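PDB 3B8Y: endo-pectate lyase from Erwinia chrysanthemi, which probably cleaves polygalacturonate and methylated pectins internally by calcium-dependent beta-elimination, leaving unsaturated galacturonate ends on the oligosaccharides released. Local coordinates for residues A197-K202 with H228-S233; V283-G288 with T331-V336. All blocks are in the same frame, centred on the assembly; numbering follows the deposited sequence.

Contact 1 (A197-K202 with H228-S233); sequences ATNNGK and HNSKNS. With ADA (alpha-D-galactopyranuronic acid), chain C.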
loop_
_atom_site.group_PDB
_atom_site.type_symbol
_atom_site.label_atom_id
_atom_site.label_comp_id
_atom_site.label_asym_id
_atom_site.label_seq_id
_atom_site.Cartn_x
_atom_site.Cartn_y
_atom_site.Cartn_z
ATOM N N ALA A 197 7.158 1.574 -4.040
ATOM C CA ALA A 197 7.884 0.378 -3.652
ATOM C C ALA A 197 8.194 -0.360 -4.929
ATOM O O ALA A 197 7.369 -0.402 -5.836
ATOM C CB ALA A 197 7.025 -0.499 -2.733
ATOM N N THR A 198 9.395 -0.927 -4.985
ATOM C CA THR A 198 9.864 -1.658 -6.146
ATOM C C THR A 198 10.281 -3.064 -5.745
ATOM O O THR A 198 11.024 -3.267 -4.779
ATOM C CB THR A 198 11.051 -0.910 -6.824
ATOM O OG1 THR A 198 10.607 0.376 -7.263
ATOM C CG2 THR A 198 11.579 -1.667 -8.026
ATOM N N ASN A 199 9.738 -4.039 -6.460
ATOM C CA ASN A 199 10.049 -5.427 -6.200
ATOM C C ASN A 199 11.169 -5.844 -7.140
ATOM O O ASN A 199 10.937 -6.018 -8.333
ATOM C CB ASN A 199 8.808 -6.296 -6.446
ATOM C CG ASN A 199 9.017 -7.760 -6.082
ATOM O OD1 ASN A 199 10.063 -8.153 -5.573
ATOM N ND2 ASN A 199 7.996 -8.569 -6.320
ATOM N N ASN A 200 12.389 -5.890 -6.607
ATOM C CA ASN A 200 13.575 -6.333 -7.348
ATOM C C ASN A 200 13.990 -7.643 -6.658
ATOM O O ASN A 200 15.126 -8.097 -6.796
ATOM C CB ASN A 200 14.747 -5.338 -7.207
ATOM C CG ASN A 200 14.519 -4.011 -7.938
ATOM O OD1 ASN A 200 14.761 -2.933 -7.376
ATOM N ND2 ASN A 200 14.108 -4.081 -9.194
ATOM N N GLY A 201 13.076 -8.221 -5.877
ATOM C CA GLY A 201 13.385 -9.444 -5.160
ATOM C C GLY A 201 12.548 -10.654 -5.513
ATOM O O GLY A 201 12.102 -10.813 -6.642
ATOM N N LYS A 202 12.328 -11.510 -4.523
ATOM C CA LYS A 202 11.563 -12.734 -4.710
ATOM C C LYS A 202 10.087 -12.526 -4.386
ATOM O O LYS A 202 9.217 -12.876 -5.182
ATOM C CB LYS A 202 12.155 -13.861 -3.845
ATOM C CG LYS A 202 11.577 -15.230 -4.135
ATOM C CD LYS A 202 12.058 -15.765 -5.479
ATOM C CE LYS A 202 11.275 -17.020 -5.872
ATOM N NZ LYS A 202 11.944 -17.797 -6.948
ATOM N N HIS A 228 7.251 -3.690 -10.390
ATOM C CA HIS A 228 7.780 -5.059 -10.328
ATOM C C HIS A 228 8.780 -5.266 -11.462
ATOM O O HIS A 228 8.390 -5.317 -12.628
ATOM C CB HIS A 228 6.612 -6.030 -10.490
ATOM C CG HIS A 228 6.843 -7.382 -9.897
ATOM N ND1 HIS A 228 5.854 -8.069 -9.224
ATOM C CD2 HIS A 228 7.909 -8.211 -9.950
ATOM C CE1 HIS A 228 6.301 -9.268 -8.898
ATOM N NE2 HIS A 228 7.546 -9.379 -9.326
ATOM N N ASN A 229 10.061 -5.380 -11.121
ATOM C CA ASN A 229 11.117 -5.553 -12.123
ATOM C C ASN A 229 11.783 -6.931 -12.121
ATOM O O ASN A 229 12.306 -7.363 -13.141
ATOM C CB ASN A 229 12.195 -4.481 -11.963
ATOM C CG ASN A 229 11.647 -3.076 -12.076
ATOM O OD1 ASN A 229 10.712 -2.817 -12.825
ATOM N ND2 ASN A 229 12.218 -2.162 -11.307
ATOM N N SER A 230 11.835 -7.588 -10.965
ATOM C CA SER A 230 12.435 -8.921 -10.884
ATOM C C SER A 230 11.509 -9.936 -11.565
ATOM O O SER A 230 10.328 -9.661 -11.773
ATOM C CB SER A 230 12.674 -9.315 -9.423
ATOM O OG SER A 230 11.460 -9.284 -8.693
ATOM N N LYS A 231 12.053 -11.096 -11.923
ATOM C CA LYS A 231 11.278 -12.144 -12.592
ATOM C C LYS A 231 11.126 -13.356 -11.674
ATOM O O LYS A 231 11.924 -13.537 -10.750
ATOM C CB LYS A 231 11.972 -12.550 -13.895
ATOM C CG LYS A 231 12.331 -11.375 -14.788
ATOM C CD LYS A 231 13.219 -11.819 -15.931
ATOM C CE LYS A 231 14.018 -10.662 -16.517
ATOM N NZ LYS A 231 15.035 -11.162 -17.502
ATOM N N ASN A 232 10.122 -14.194 -11.937
ATOM C CA ASN A 232 9.861 -15.378 -11.113
ATOM C C ASN A 232 9.596 -14.924 -9.679
ATOM O O ASN A 232 9.935 -15.617 -8.719
ATOM C CB ASN A 232 11.065 -16.336 -11.126
ATOM C CG ASN A 232 11.293 -16.972 -12.476
ATOM O OD1 ASN A 232 10.371 -17.540 -13.070
ATOM N ND2 ASN A 232 12.530 -16.889 -12.972
ATOM N N SER A 233 8.973 -13.757 -9.559
ATOM C CA SER A 233 8.690 -13.150 -8.271
ATOM C C SER A 233 7.237 -12.735 -8.109
ATOM O O SER A 233 6.508 -12.585 -9.089
ATOM C CB SER A 233 9.607 -11.953 -8.070
ATOM O OG SER A 233 9.635 -11.157 -9.240
HETATM C C1 ADA C . 10.282 2.931 -16.328
HETATM C C2 ADA C . 11.583 2.437 -16.975
HETATM C C3 ADA C . 11.811 1.009 -16.535
HETATM C C4 ADA C . 11.923 0.995 -15.011
HETATM C C5 ADA C . 10.645 1.562 -14.415
HETATM C C6 ADA C . 10.756 1.592 -12.906
HETATM O O2 ADA C . 11.466 2.478 -18.392
HETATM O O3 ADA C . 13.011 0.508 -17.118
HETATM O O4 ADA C . 13.062 1.744 -14.547
HETATM O O5 ADA C . 10.380 2.901 -14.892
HETATM O O6B ADA C . 11.023 0.465 -12.222
HETATM O O6A ADA C . 10.617 2.640 -12.313
#
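Asn-199 meets His-228, Asn-229 and Ser-230 where two neighbouring coils of the right-handed parallel beta-helix, the fold of family 3 pectate lyases and many others, leave their strands and turn. Asn-199 O takes two bonds, from Asn-229 N at 3.0 Å and from Ser-230 N at 3.2 Å; the second is nearly straight. This fork closes the parallel pairing of strands 195-199 and 224-228. With CG anti to the backbone N (chi1 -175°), the Asn-199 side chain lies alongside the imidazole: CB sits over the ring face, 4.2 Å from the centroid of His-228 in a CH-pi contact, while the amide is tilted 42° from the ring plane. Asn-199 ND2 also lies over the ring toward its rim, 3.1 Å from His-228 NE2 but poorly angled for a hydrogen bond. Ser-230 OG donates to Gly-201 O over 2.6 Å.

The second shell sets these groups. Asn-199 OD1 accepts from Gly-201 N in an Asx turn, and its ND2 bonds to Thr-235. The His-228 ring is held at both nitrogens, ND1 by Trp-251 and NE2 by Ser-233 OG at 2.7 Å, which fixes its rotation. Arg-264 bonds to the carbonyls of Asn-229 and Ser-230.

Sugar is bound at the outer end, where Asp-256 and Lys-317 also hold the galacturonate. There Asn-229 ND2, packed against Thr-198 CG2, donates to carboxylate oxygen O6B of the ligand at 3.0 Å.

Contact 2 (V283-G288 with T331-V336); sequences VNRNYG and TTNCKV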
loop_
_atom_site.group_PDB
_atom_site.type_symbol
_atom_site.label_atom_id
_atom_site.label_comp_id
_atom_site.label_asym_id
_atom_site.label_seq_id
_atom_site.Cartn_x
_atom_site.Cartn_y
_atom_site.Cartn_z
ATOM N N VAL A 283 -0.141 -6.256 -16.793
ATOM C CA VAL A 283 0.613 -7.488 -16.993
ATOM C C VAL A 283 1.122 -7.603 -18.423
ATOM O O VAL A 283 0.481 -7.134 -19.363
ATOM C CB VAL A 283 -0.250 -8.775 -16.714
ATOM C CG1 VAL A 283 -0.570 -8.918 -15.240
ATOM C CG2 VAL A 283 -1.539 -8.760 -17.525
ATOM N N ASN A 284 2.301 -8.195 -18.575
ATOM C CA ASN A 284 2.864 -8.452 -19.895
ATOM C C ASN A 284 2.427 -9.881 -20.169
ATOM O O ASN A 284 2.911 -10.805 -19.528
ATOM C CB ASN A 284 4.387 -8.378 -19.858
ATOM C CG ASN A 284 4.879 -7.008 -19.497
ATOM O OD1 ASN A 284 4.322 -6.002 -19.943
ATOM N ND2 ASN A 284 5.911 -6.950 -18.665
ATOM N N ARG A 285 1.475 -10.075 -21.069
ATOM C CA ARG A 285 1.028 -11.438 -21.318
ATOM C C ARG A 285 2.021 -12.291 -22.090
ATOM O O ARG A 285 2.162 -13.483 -21.809
ATOM C CB ARG A 285 -0.366 -11.485 -21.942
ATOM C CG ARG A 285 -0.478 -11.100 -23.385
ATOM C CD ARG A 285 -1.776 -11.683 -23.939
ATOM N NE ARG A 285 -2.001 -11.310 -25.330
ATOM C CZ ARG A 285 -2.943 -10.465 -25.740
ATOM N NH1 ARG A 285 -3.052 -10.188 -27.032
ATOM N NH2 ARG A 285 -3.772 -9.897 -24.872
ATOM N N ASN A 286 2.759 -11.667 -23.005
ATOM C CA ASN A 286 3.757 -12.376 -23.800
ATOM C C ASN A 286 4.865 -12.938 -22.918
ATOM O O ASN A 286 5.570 -13.862 -23.317
ATOM C CB ASN A 286 4.355 -11.456 -24.880
ATOM C CG ASN A 286 4.974 -10.193 -24.302
ATOM O OD1 ASN A 286 4.352 -9.494 -23.497
ATOM N ND2 ASN A 286 6.203 -9.887 -24.720
ATOM N N TYR A 287 5.009 -12.376 -21.720
ATOM C CA TYR A 287 6.029 -12.820 -20.771
ATOM C C TYR A 287 5.521 -13.786 -19.693
ATOM O O TYR A 287 6.290 -14.187 -18.825
ATOM C CB TYR A 287 6.707 -11.620 -20.102
ATOM C CG TYR A 287 7.620 -10.807 -20.998
ATOM C CD1 TYR A 287 7.919 -9.481 -20.684
ATOM C CD2 TYR A 287 8.213 -11.364 -22.140
ATOM C CE1 TYR A 287 8.781 -8.728 -21.464
ATOM C CE2 TYR A 287 9.084 -10.608 -22.940
ATOM C CZ TYR A 287 9.360 -9.290 -22.588
ATOM O OH TYR A 287 10.212 -8.514 -23.342
ATOM N N GLY A 288 4.231 -14.120 -19.722
ATOM C CA GLY A 288 3.671 -15.057 -18.752
ATOM C C GLY A 288 3.183 -14.496 -17.419
ATOM O O GLY A 288 2.899 -15.252 -16.487
ATOM N N THR A 331 -8.868 -14.096 -17.742
ATOM C CA THR A 331 -8.006 -14.591 -18.807
ATOM C C THR A 331 -6.799 -15.253 -18.144
ATOM O O THR A 331 -6.628 -15.180 -16.918
ATOM C CB THR A 331 -7.535 -13.464 -19.777
ATOM O OG1 THR A 331 -6.777 -12.481 -19.058
ATOM C CG2 THR A 331 -8.730 -12.786 -20.448
ATOM N N THR A 332 -5.964 -15.897 -18.949
ATOM C CA THR A 332 -4.776 -16.584 -18.447
ATOM C C THR A 332 -3.823 -15.657 -17.699
ATOM O O THR A 332 -3.193 -16.061 -16.723
ATOM C CB THR A 332 -4.028 -17.290 -19.601
ATOM O OG1 THR A 332 -4.894 -18.265 -20.195
ATOM C CG2 THR A 332 -2.773 -17.996 -19.096
ATOM N N ASN A 333 -3.757 -14.401 -18.122
ATOM C CA ASN A 333 -2.862 -13.441 -17.487
ATOM C C ASN A 333 -3.568 -12.472 -16.520
ATOM O O ASN A 333 -2.928 -11.870 -15.657
ATOM C CB ASN A 333 -2.075 -12.691 -18.566
ATOM C CG ASN A 333 -1.349 -13.642 -19.523
ATOM O OD1 ASN A 333 -0.258 -14.134 -19.228
ATOM N ND2 ASN A 333 -1.967 -13.912 -20.666
ATOM N N CYS A 334 -4.883 -12.329 -16.683
ATOM C CA CYS A 334 -5.695 -11.469 -15.833
ATOM C C CYS A 334 -6.751 -12.295 -15.087
ATOM O O CYS A 334 -7.900 -12.382 -15.518
ATOM C CB CYS A 334 -6.393 -10.397 -16.670
ATOM S SG CYS A 334 -5.415 -8.906 -16.985
ATOM N N LYS A 335 -6.357 -12.912 -13.977
ATOM C CA LYS A 335 -7.280 -13.729 -13.189
ATOM C C LYS A 335 -8.088 -12.929 -12.167
ATOM O O LYS A 335 -7.815 -12.949 -10.960
ATOM C CB LYS A 335 -6.532 -14.879 -12.524
ATOM C CG LYS A 335 -6.106 -15.957 -13.505
ATOM C CD LYS A 335 -7.322 -16.665 -14.109
ATOM C CE LYS A 335 -6.908 -17.699 -15.152
ATOM N NZ LYS A 335 -5.899 -18.687 -14.664
ATOM N N VAL A 336 -9.086 -12.220 -12.678
ATOM C CA VAL A 336 -9.967 -11.406 -11.861
ATOM C C VAL A 336 -11.378 -11.367 -12.456
ATOM O O VAL A 336 -11.562 -11.078 -13.641
ATOM C CB VAL A 336 -9.424 -9.958 -11.687
ATOM C CG1 VAL A 336 -9.110 -9.334 -13.030
ATOM C CG2 VAL A 336 -10.435 -9.105 -10.955
#
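An asparagine side chain, that of Asn-333, packs against the carbons of Arg-285 at the middle of a contact in which no backbone hydrogen bond links the two segments. Asn-333 reaches across from the segment 331-336, and its flat amide group rests against the start of the turn that follows strand 276-284. Asn-333 CG lies 3.4 Å from Arg-285 CB, and the aliphatic part of the arginine crosses the asparagine at about a right angle. CG of Arg-285 stands between its own backbone N and carbonyl carbon (chi1 74°), and from there the chain runs extended to NE. The guanidinium is thereby carried away from Asn-333 to Glu-311, with which NH2 forms a salt bridge, and to the ring of Tyr-325, which it meets in a cation-pi contact.

On the buried side Val-283 lies against the Asn-333 carbonyl and Cys-334 SG. Val-283 CG1 is 3.8 Å from Asn-333 O, and Val-283 CG2 touches Cys-334 SG at 3.9 Å and Asn-333 CB at 4.1 Å. That sulfur is in turn bonded to Cys-309 in a disulfide, so the valine packs against a covalent cross-link.

Each segment also shapes itself. Residues 285-288 make a type I beta turn, closed by Gly-288 N on Arg-285 O at 3.0 Å, and the positive phi of Gly-288 (87°) suits glycine. In the other segment Thr-331 OG1 accepts from Cys-334 N at 3.0 Å in an ST motif and bonds to Glu-311 as well.

The contact thus joins the end of one coil strand to the C-terminal part of the chain. Val-283 pairs through its backbone with strand 309-312, Asn-333 bonds to Ala-291 of strand 290-298, and the disulfide fastens strand 334-335 to strand 309-312.

In the fold
The two contacts show how a beta-helix uses the loops at the ends of its strands. Both are partly buried, and they lie on the same side of the chain's centre, with centres about 16 Å apart and nearest atoms about 7 Å apart. Strands 195-199 and 276-284 belong to the same curled sheet. Contact 1 joins adjacent coils beside bound galacturonate and relies on directed polar bonds, with a histidine linked to a serine. Contact 2, with the Val-283 side chain about 10 Å from a bound galacturonate, brings the C-terminal part of the chain against a coil by packing of an asparagine and a valine next to a disulfide, its arginine charge being met outside both segments.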